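Local coordinates for protein phosphoribosylglycinamide synthetase (Anaerococcus prevotii, PDB 4DIM) that probably acts as an ATP-dependent ligase of the ATP-grasp superfamily, binding ATP and metal ions, at residues 97-107 against 252-260; 238-249 against 262-273. All blocks are in the same frame, centred on the assembly; numbering follows the deposited sequence.

Interaction 1 (97-107 against 252-260); sequences VGLNEEAAIMC and ALGLNNCAV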
loop_
_atom_site.group_PDB
_atom_site.type_symbol
_atom_site.label_atom_id
_atom_site.label_comp_id
_atom_site.label_asym_id
_atom_site.label_seq_id
_atom_site.Cartn_x
_atom_site.Cartn_y
_atom_site.Cartn_z
ATOM N N VAL A 97 10.966 15.626 9.552
ATOM C CA VAL A 97 10.076 15.733 8.394
ATOM C C VAL A 97 9.249 14.433 8.243
ATOM O O VAL A 97 9.772 13.330 8.472
ATOM C CB VAL A 97 10.858 16.077 7.110
ATOM C CG1 VAL A 97 9.997 15.912 5.868
ATOM C CG2 VAL A 97 11.397 17.513 7.199
ATOM N N GLY A 98 7.958 14.611 7.918
ATOM C CA GLY A 98 7.009 13.525 7.740
ATOM C C GLY A 98 5.546 13.891 7.920
ATOM O O GLY A 98 5.212 15.057 8.120
ATOM N N LEU A 99 4.648 12.883 7.828
ATOM C CA LEU A 99 3.213 13.078 8.084
ATOM C C LEU A 99 2.976 13.381 9.574
ATOM O O LEU A 99 3.815 13.028 10.405
ATOM C CB LEU A 99 2.378 11.870 7.651
ATOM C CG LEU A 99 2.307 10.627 8.584
ATOM C CD1 LEU A 99 1.334 9.612 8.046
ATOM C CD2 LEU A 99 3.655 9.969 8.756
ATOM N N ASN A 100 1.851 14.045 9.910
ATOM C CA ASN A 100 1.534 14.396 11.295
ATOM C C ASN A 100 0.553 13.346 11.851
ATOM O O ASN A 100 -0.072 12.637 11.078
ATOM C CB ASN A 100 1.025 15.875 11.432
ATOM C CG ASN A 100 -0.280 16.217 10.755
ATOM O OD1 ASN A 100 -1.285 15.552 10.949
ATOM N ND2 ASN A 100 -0.340 17.316 10.019
ATOM N N GLU A 101 0.470 13.200 13.183
ATOM C CA GLU A 101 -0.356 12.153 13.780
ATOM C C GLU A 101 -1.862 12.326 13.546
ATOM O O GLU A 101 -2.544 11.319 13.367
ATOM C CB GLU A 101 -0.082 12.016 15.272
ATOM C CG GLU A 101 -0.524 10.670 15.821
ATOM C CD GLU A 101 -0.180 10.443 17.273
ATOM O OE1 GLU A 101 -0.429 9.315 17.757
ATOM O OE2 GLU A 101 0.347 11.375 17.929
ATOM N N GLU A 102 -2.381 13.551 13.525
ATOM C CA GLU A 102 -3.815 13.731 13.289
ATOM C C GLU A 102 -4.222 13.245 11.882
ATOM O O GLU A 102 -5.327 12.738 11.733
ATOM C CB GLU A 102 -4.291 15.179 13.553
ATOM C CG GLU A 102 -3.586 16.290 12.805
ATOM C CD GLU A 102 -4.065 17.693 13.126
ATOM O OE1 GLU A 102 -3.330 18.646 12.783
ATOM O OE2 GLU A 102 -5.149 17.846 13.736
ATOM N N ALA A 103 -3.307 13.297 10.894
ATOM C CA ALA A 103 -3.575 12.837 9.516
ATOM C C ALA A 103 -3.554 11.319 9.408
ATOM O O ALA A 103 -4.332 10.734 8.647
ATOM C CB ALA A 103 -2.544 13.415 8.561
ATOM N N ALA A 104 -2.601 10.699 10.132
ATOM C CA ALA A 104 -2.395 9.257 10.205
ATOM C C ALA A 104 -3.602 8.558 10.885
ATOM O O ALA A 104 -4.009 7.468 10.453
ATOM C CB ALA A 104 -1.105 8.971 10.953
ATOM N N ILE A 105 -4.152 9.189 11.943
ATOM C CA ILE A 105 -5.348 8.722 12.664
ATOM C C ILE A 105 -6.574 8.790 11.747
ATOM O O ILE A 105 -7.469 7.950 11.819
ATOM C CB ILE A 105 -5.585 9.613 13.926
ATOM C CG1 ILE A 105 -4.491 9.409 15.015
ATOM C CG2 ILE A 105 -6.989 9.429 14.496
ATOM C CD1 ILE A 105 -4.786 8.377 16.151
HETATM N N MSE A 106 -6.651 9.860 10.963
HETATM C CA MSE A 106 -7.795 10.108 10.121
HETATM C C MSE A 106 -7.867 9.104 9.015
HETATM O O MSE A 106 -8.953 8.660 8.688
HETATM C CB MSE A 106 -7.737 11.516 9.572
HETATM C CG MSE A 106 -9.100 12.058 9.196
HETATM SE SE MSE A 106 -9.089 13.975 9.120
HETATM C CE MSE A 106 -10.927 14.291 10.093
ATOM N N CYS A 107 -6.708 8.731 8.449
ATOM C CA CYS A 107 -6.568 7.691 7.426
ATOM C C CYS A 107 -6.964 6.339 7.987
ATOM O O CYS A 107 -7.671 5.572 7.340
ATOM C CB CYS A 107 -5.134 7.655 6.918
ATOM S SG CYS A 107 -4.680 9.073 5.881
ATOM N N ALA A 252 -7.889 17.070 2.004
ATOM C CA ALA A 252 -9.009 16.789 2.960
ATOM C C ALA A 252 -8.521 16.170 4.288
ATOM O O ALA A 252 -9.052 16.474 5.359
ATOM C CB ALA A 252 -10.045 15.850 2.335
ATOM N N LEU A 253 -7.513 15.319 4.201
ATOM C CA LEU A 253 -6.917 14.619 5.325
ATOM C C LEU A 253 -5.632 15.271 5.878
ATOM O O LEU A 253 -5.169 14.848 6.936
ATOM C CB LEU A 253 -6.604 13.201 4.859
ATOM C CG LEU A 253 -7.810 12.366 4.481
ATOM C CD1 LEU A 253 -7.370 11.163 3.738
ATOM C CD2 LEU A 253 -8.600 11.949 5.707
ATOM N N GLY A 254 -5.059 16.252 5.182
ATOM C CA GLY A 254 -3.870 16.952 5.656
ATOM C C GLY A 254 -2.569 16.175 5.578
ATOM O O GLY A 254 -1.676 16.384 6.409
ATOM N N LEU A 255 -2.430 15.299 4.565
ATOM C CA LEU A 255 -1.208 14.542 4.416
ATOM C C LEU A 255 -0.109 15.408 3.846
ATOM O O LEU A 255 -0.383 16.205 2.957
ATOM C CB LEU A 255 -1.391 13.326 3.513
ATOM C CG LEU A 255 -2.028 12.102 4.130
ATOM C CD1 LEU A 255 -3.504 12.232 4.110
ATOM C CD2 LEU A 255 -1.698 10.879 3.340
ATOM N N ASN A 256 1.141 15.234 4.311
ATOM C CA ASN A 256 2.260 15.971 3.750
ATOM C C ASN A 256 3.589 15.262 4.001
ATOM O O ASN A 256 3.692 14.431 4.896
ATOM C CB ASN A 256 2.291 17.380 4.332
ATOM C CG ASN A 256 3.188 18.337 3.605
ATOM O OD1 ASN A 256 3.438 18.189 2.408
ATOM N ND2 ASN A 256 3.752 19.299 4.321
ATOM N N ASN A 257 4.588 15.560 3.164
ATOM C CA ASN A 257 5.960 15.073 3.293
ATOM C C ASN A 257 5.978 13.554 3.478
ATOM O O ASN A 257 6.662 12.986 4.350
ATOM C CB ASN A 257 6.659 15.771 4.443
ATOM C CG ASN A 257 6.740 17.290 4.318
ATOM O OD1 ASN A 257 6.780 17.845 3.225
ATOM N ND2 ASN A 257 6.846 17.993 5.441
ATOM N N CYS A 258 5.208 12.913 2.618
ATOM C CA CYS A 258 5.043 11.482 2.616
ATOM C C CYS A 258 4.699 11.001 1.249
ATOM O O CYS A 258 4.143 11.739 0.441
ATOM C CB CYS A 258 3.966 11.057 3.618
ATOM S SG CYS A 258 2.297 11.667 3.244
ATOM N N ALA A 259 5.017 9.708 1.013
ATOM C CA ALA A 259 4.593 8.971 -0.177
ATOM C C ALA A 259 3.205 8.491 0.176
ATOM O O ALA A 259 2.916 8.337 1.359
ATOM C CB ALA A 259 5.555 7.826 -0.454
ATOM N N VAL A 260 2.332 8.352 -0.776
ATOM C CA VAL A 260 0.929 7.969 -0.535
ATOM C C VAL A 260 0.521 6.778 -1.388
ATOM O O VAL A 260 0.921 6.628 -2.546
ATOM C CB VAL A 260 0.003 9.193 -0.832
ATOM C CG1 VAL A 260 -1.485 8.848 -0.696
ATOM C CG2 VAL A 260 0.388 10.401 0.043
#

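Interaction 2 (238-249 against 262-273); sequences IIEKTKTEVKKA and VDMILKDNEVYI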
loop_
_atom_site.group_PDB
_atom_site.type_symbol
_atom_site.label_atom_id
_atom_site.label_comp_id
_atom_site.label_asym_id
_atom_site.label_seq_id
_atom_site.Cartn_x
_atom_site.Cartn_y
_atom_site.Cartn_z
ATOM N N ILE A 238 -10.300 9.005 -16.957
ATOM C CA ILE A 238 -10.285 8.265 -15.696
ATOM C C ILE A 238 -8.975 8.578 -14.971
ATOM O O ILE A 238 -8.958 8.756 -13.754
ATOM C CB ILE A 238 -10.462 6.723 -15.947
ATOM C CG1 ILE A 238 -11.700 6.415 -16.798
ATOM C CG2 ILE A 238 -10.532 5.947 -14.632
ATOM C CD1 ILE A 238 -12.995 7.143 -16.373
ATOM N N ILE A 239 -7.893 8.687 -15.729
ATOM C CA ILE A 239 -6.565 8.990 -15.168
ATOM C C ILE A 239 -6.605 10.392 -14.497
ATOM O O ILE A 239 -6.066 10.565 -13.419
ATOM C CB ILE A 239 -5.455 8.903 -16.269
ATOM C CG1 ILE A 239 -5.333 7.490 -16.881
ATOM C CG2 ILE A 239 -4.099 9.409 -15.762
ATOM C CD1 ILE A 239 -4.716 6.373 -15.984
ATOM N N GLU A 240 -7.235 11.366 -15.145
ATOM C CA GLU A 240 -7.341 12.740 -14.638
ATOM C C GLU A 240 -8.317 12.863 -13.507
ATOM O O GLU A 240 -8.098 13.667 -12.607
ATOM C CB GLU A 240 -7.752 13.686 -15.754
ATOM C CG GLU A 240 -6.706 13.819 -16.851
ATOM C CD GLU A 240 -5.261 14.080 -16.439
ATOM O OE1 GLU A 240 -4.998 15.104 -15.760
ATOM O OE2 GLU A 240 -4.386 13.263 -16.822
ATOM N N LYS A 241 -9.407 12.088 -13.555
ATOM C CA LYS A 241 -10.367 12.030 -12.460
ATOM C C LYS A 241 -9.701 11.479 -11.176
ATOM O O LYS A 241 -10.052 11.917 -10.097
ATOM C CB LYS A 241 -11.571 11.179 -12.857
ATOM C CG LYS A 241 -12.638 11.952 -13.602
ATOM C CD LYS A 241 -13.701 11.018 -14.182
ATOM C CE LYS A 241 -14.727 11.742 -15.031
ATOM N NZ LYS A 241 -15.433 10.805 -15.927
ATOM N N THR A 242 -8.742 10.554 -11.308
ATOM C CA THR A 242 -7.991 9.948 -10.201
ATOM C C THR A 242 -7.029 11.002 -9.602
ATOM O O THR A 242 -6.947 11.156 -8.372
ATOM C CB THR A 242 -7.260 8.665 -10.709
ATOM O OG1 THR A 242 -8.244 7.704 -11.066
ATOM C CG2 THR A 242 -6.363 8.032 -9.688
ATOM N N LYS A 243 -6.326 11.726 -10.469
ATOM C CA LYS A 243 -5.441 12.821 -10.081
ATOM C C LYS A 243 -6.221 13.871 -9.289
ATOM O O LYS A 243 -5.741 14.377 -8.277
ATOM C CB LYS A 243 -4.790 13.486 -11.335
ATOM C CG LYS A 243 -3.631 12.676 -11.951
ATOM C CD LYS A 243 -3.124 13.144 -13.292
ATOM C CE LYS A 243 -2.066 12.189 -13.818
ATOM N NZ LYS A 243 -1.501 12.629 -15.137
ATOM N N THR A 244 -7.453 14.141 -9.720
ATOM C CA THR A 244 -8.296 15.101 -9.059
ATOM C C THR A 244 -8.693 14.636 -7.666
ATOM O O THR A 244 -8.566 15.428 -6.727
ATOM C CB THR A 244 -9.533 15.396 -9.902
ATOM O OG1 THR A 244 -9.119 16.136 -11.061
ATOM C CG2 THR A 244 -10.590 16.193 -9.124
ATOM N N GLU A 245 -9.234 13.404 -7.525
ATOM C CA GLU A 245 -9.704 12.941 -6.214
ATOM C C GLU A 245 -8.551 12.717 -5.259
ATOM O O GLU A 245 -8.698 13.022 -4.080
ATOM C CB GLU A 245 -10.540 11.656 -6.310
ATOM C CG GLU A 245 -11.871 11.763 -7.022
ATOM C CD GLU A 245 -12.728 12.977 -6.711
ATOM O OE1 GLU A 245 -13.296 13.014 -5.600
ATOM O OE2 GLU A 245 -12.868 13.868 -7.583
ATOM N N VAL A 246 -7.417 12.172 -5.736
ATOM C CA VAL A 246 -6.292 11.946 -4.840
ATOM C C VAL A 246 -5.774 13.293 -4.299
ATOM O O VAL A 246 -5.572 13.416 -3.104
ATOM C CB VAL A 246 -5.184 11.126 -5.534
ATOM C CG1 VAL A 246 -3.877 11.161 -4.742
ATOM C CG2 VAL A 246 -5.650 9.685 -5.773
ATOM N N LYS A 247 -5.585 14.305 -5.164
ATOM C CA LYS A 247 -5.137 15.643 -4.708
ATOM C C LYS A 247 -6.118 16.250 -3.683
ATOM O O LYS A 247 -5.678 16.848 -2.691
ATOM C CB LYS A 247 -4.957 16.600 -5.886
ATOM C CG LYS A 247 -3.665 16.363 -6.672
ATOM C CD LYS A 247 -3.494 17.406 -7.827
ATOM C CE LYS A 247 -2.290 17.160 -8.722
ATOM N NZ LYS A 247 -2.545 16.102 -9.760
ATOM N N LYS A 248 -7.435 16.072 -3.915
ATOM C CA LYS A 248 -8.452 16.540 -2.990
ATOM C C LYS A 248 -8.365 15.830 -1.645
ATOM O O LYS A 248 -8.506 16.469 -0.599
ATOM C CB LYS A 248 -9.853 16.322 -3.570
ATOM C CG LYS A 248 -10.275 17.328 -4.575
ATOM C CD LYS A 248 -11.446 16.866 -5.402
ATOM C CE LYS A 248 -12.705 16.780 -4.618
ATOM N NZ LYS A 248 -13.850 16.421 -5.476
ATOM N N ALA A 249 -8.186 14.500 -1.671
ATOM C CA ALA A 249 -8.105 13.639 -0.474
ATOM C C ALA A 249 -6.891 13.937 0.348
ATOM O O ALA A 249 -6.945 13.954 1.571
ATOM C CB ALA A 249 -8.052 12.210 -0.897
ATOM N N VAL A 262 -3.026 4.590 -2.366
ATOM C CA VAL A 262 -4.472 4.695 -2.508
ATOM C C VAL A 262 -5.118 3.459 -3.207
ATOM O O VAL A 262 -4.549 2.870 -4.149
ATOM C CB VAL A 262 -4.851 5.967 -3.315
ATOM C CG1 VAL A 262 -6.288 6.370 -3.031
ATOM C CG2 VAL A 262 -3.895 7.120 -3.004
ATOM N N ASP A 263 -6.330 3.098 -2.710
ATOM C CA ASP A 263 -7.194 2.051 -3.250
ATOM C C ASP A 263 -8.392 2.772 -3.802
ATOM O O ASP A 263 -9.108 3.449 -3.057
ATOM C CB ASP A 263 -7.617 1.002 -2.187
ATOM C CG ASP A 263 -6.506 0.245 -1.480
ATOM O OD1 ASP A 263 -5.467 -0.038 -2.126
ATOM O OD2 ASP A 263 -6.727 -0.182 -0.320
HETATM N N MSE A 264 -8.571 2.666 -5.105
HETATM C CA MSE A 264 -9.628 3.277 -5.871
HETATM C C MSE A 264 -10.660 2.258 -6.345
HETATM O O MSE A 264 -10.425 1.059 -6.376
HETATM C CB MSE A 264 -9.031 3.918 -7.150
HETATM C CG MSE A 264 -7.705 4.777 -6.997
HETATM SE SE MSE A 264 -8.029 6.482 -6.269
HETATM C CE MSE A 264 -9.689 7.171 -7.303
ATOM N N ILE A 265 -11.755 2.769 -6.857
ATOM C CA ILE A 265 -12.758 1.968 -7.560
ATOM C C ILE A 265 -13.377 2.831 -8.667
ATOM O O ILE A 265 -13.687 4.007 -8.461
ATOM C CB ILE A 265 -13.826 1.345 -6.648
ATOM C CG1 ILE A 265 -14.832 0.506 -7.464
ATOM C CG2 ILE A 265 -14.542 2.405 -5.851
ATOM C CD1 ILE A 265 -15.326 -0.578 -6.801
ATOM N N LEU A 266 -13.559 2.241 -9.837
ATOM C CA LEU A 266 -14.169 2.964 -10.947
ATOM C C LEU A 266 -15.606 2.463 -11.163
ATOM O O LEU A 266 -15.802 1.270 -11.398
ATOM C CB LEU A 266 -13.287 2.809 -12.199
ATOM C CG LEU A 266 -13.918 2.966 -13.549
ATOM C CD1 LEU A 266 -14.343 4.407 -13.782
ATOM C CD2 LEU A 266 -12.941 2.571 -14.578
ATOM N N LYS A 267 -16.602 3.383 -11.050
ATOM C CA LYS A 267 -18.019 3.084 -11.302
ATOM C C LYS A 267 -18.647 4.153 -12.181
ATOM O O LYS A 267 -18.710 5.321 -11.782
ATOM C CB LYS A 267 -18.831 2.956 -9.984
ATOM C CG LYS A 267 -20.336 2.659 -10.176
ATOM C CD LYS A 267 -20.999 2.406 -8.843
ATOM C CE LYS A 267 -22.502 2.175 -8.871
ATOM N NZ LYS A 267 -23.029 1.828 -7.516
ATOM N N ASP A 268 -19.173 3.743 -13.349
ATOM C CA ASP A 268 -19.908 4.644 -14.251
ATOM C C ASP A 268 -19.127 5.945 -14.549
ATOM O O ASP A 268 -19.663 7.052 -14.408
ATOM C CB ASP A 268 -21.297 4.976 -13.661
ATOM C CG ASP A 268 -22.140 3.742 -13.325
ATOM O OD1 ASP A 268 -21.957 2.689 -13.998
ATOM O OD2 ASP A 268 -23.007 3.834 -12.399
ATOM N N ASN A 269 -17.874 5.788 -14.986
ATOM C CA ASN A 269 -16.980 6.897 -15.296
ATOM C C ASN A 269 -16.812 7.890 -14.113
ATOM O O ASN A 269 -16.633 9.090 -14.296
ATOM C CB ASN A 269 -17.415 7.614 -16.600
ATOM C CG ASN A 269 -17.118 6.741 -17.788
ATOM O OD1 ASN A 269 -15.988 6.244 -17.945
ATOM N ND2 ASN A 269 -18.132 6.441 -18.597
ATOM N N GLU A 270 -16.763 7.359 -12.913
ATOM C CA GLU A 270 -16.500 8.143 -11.720
ATOM C C GLU A 270 -15.693 7.291 -10.845
ATOM O O GLU A 270 -15.886 6.071 -10.841
ATOM C CB GLU A 270 -17.779 8.641 -11.036
ATOM C CG GLU A 270 -18.382 9.878 -11.705
ATOM C CD GLU A 270 -17.462 11.073 -11.898
ATOM O OE1 GLU A 270 -16.504 11.234 -11.101
ATOM O OE2 GLU A 270 -17.681 11.826 -12.876
ATOM N N VAL A 271 -14.724 7.910 -10.158
ATOM C CA VAL A 271 -13.782 7.167 -9.328
ATOM C C VAL A 271 -14.000 7.548 -7.903
ATOM O O VAL A 271 -14.379 8.667 -7.606
ATOM C CB VAL A 271 -12.316 7.361 -9.781
ATOM C CG1 VAL A 271 -12.165 6.982 -11.244
ATOM C CG2 VAL A 271 -11.827 8.796 -9.547
ATOM N N TYR A 272 -13.777 6.595 -7.020
ATOM C CA TYR A 272 -13.981 6.736 -5.578
ATOM C C TYR A 272 -12.789 6.200 -4.827
ATOM O O TYR A 272 -12.234 5.172 -5.231
ATOM C CB TYR A 272 -15.243 5.963 -5.148
ATOM C CG TYR A 272 -16.486 6.388 -5.890
ATOM C CD1 TYR A 272 -17.382 7.292 -5.328
ATOM C CD2 TYR A 272 -16.807 5.839 -7.124
ATOM C CE1 TYR A 272 -18.516 7.704 -6.016
ATOM C CE2 TYR A 272 -17.946 6.232 -7.816
ATOM C CZ TYR A 272 -18.785 7.193 -7.274
ATOM O OH TYR A 272 -19.922 7.614 -7.949
ATOM N N ILE A 273 -12.445 6.853 -3.694
ATOM C CA ILE A 273 -11.344 6.437 -2.836
ATOM C C ILE A 273 -11.877 5.526 -1.801
ATOM O O ILE A 273 -12.698 5.950 -0.991
ATOM C CB ILE A 273 -10.667 7.662 -2.181
ATOM C CG1 ILE A 273 -10.065 8.576 -3.263
ATOM C CG2 ILE A 273 -9.605 7.215 -1.125
ATOM C CD1 ILE A 273 -9.456 9.661 -2.820
#

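Interaction 1 (97-107 against 252-260)
Val97 lays its CG1 methyl against the side chain of Asn257, 3.6 Å from Asn257 CB, the two side chains crossing at about a right angle. That methyl stands anti to the backbone N of Val97 (chi1 168°), which carries it over the CB–CG part of the asparagine, while Asn257 OD1 is taken by the backbone N of Lys204. At Gly98 the two backbones come close: its CA points a C-H at Asn257 O, 3.5 Å away and fairly straight at 161°. Leu99 CA makes a more bent approach, 3.5 Å from Asn256 O; its own N-H is badly angled for a bond to that oxygen, and no conventional hydrogen bond joins the two segments. Asn100 caps the helix that follows, its OD1 accepting from Ala103 N at 3.0 Å. In the first turn, Ala103 CB rests against the end of helix 236-253, 3.4 Å from Leu253 O. Selenomethionine Met106 then brings its CG to 3.5 Å from Leu253 CD2. Cys107 SG lies 3.8 Å from Leu255 CD1 and also touches the CD1 methyl of Leu253. Beyond this patch, Phe117 of helix 110-120 and Leu276 of strand 270-277 also touch Leu253. The second segment is a helix-to-strand connection: Gly254, with positive phi, ends helix 236-253 in a Schellman motif, and Asn257 and Cys258 face Val202 at the start of strand 258-267. The contact thus packs an N-capped helix start on a Schellman-terminated helix end and the G1 beta bulge that follows it.

Interaction 2 (238-249 against 262-273)
Val271 buries more surface against helix 238-249 than any other residue of the hairpin. Its CG1 meets Ile238 CG2 at 3.9 Å, and its CG2 comes to 3.6 Å from Lys241 O, with Glu245 CG resting on the same methyl. Glu245, itself buried, gives OE1 to Asn123 N and pairs weakly with Lys248. Farther along the helix, Ile273 sends CD1 to 3.5 Å from Ala249 CB and over the backbone oxygen of Glu245. Val246 CG2 meets SE of Met264, a selenomethionine, at 4.0 Å; that chain is bent at chi2 and chi3, which turns its end toward Thr242 and Val246. The Thr242 hydroxyl is occupied inside the helix: it donates to Ile238 O, approaching from the face of that carbonyl opposite to Thr242 N. Here a helix covers one face of a beta hairpin, strands 258-267 and 270-277 forming the edge of the large antiparallel sheet in the ATP-grasp region; the axis of segment 238-249 lies at 34° to that of strand 270-273. Strand 194-203 extends the same buried layer, Phe196 touching Thr242, Met264 and Leu266. Ile238 marks the edge of the packed part, its CD1 touching both Leu266 CD1 and Asn269 OD1. Toward the hairpin turn the contact becomes polar: Lys241, extended beyond CG, places NZ 2.7 Å from Asn269 O, tilted 21° from the carbonyl plane, and also has Asp237 as a salt-bridge partner. The ion pair of Lys241 NZ with Glu270 OE2 is long, 3.9 Å. A methionine in place of Lys241 would probably leave Asn269 O without this donor and Asp237 without its ion-pair mate.

Overall arrangement
Interactions 1 and 2 share helix 236-253 and strand 258-267, and their segments alternate along the chain in the order 97-107, 238-249, 252-260, 262-273. Their centres lie about 19 Å apart, and apart from the continuity of the chain the segments do not touch. Interaction 2 seats the helix on the edge hairpin of the eight-stranded antiparallel sheet; interaction 1 sets the connection from that helix to the first hairpin strand against the capped helix 101-108. Leu276, on strand 270-277, bridges them, touching Leu253 and Leu255 of interaction 1 and Ala249 and Val262 of interaction 2.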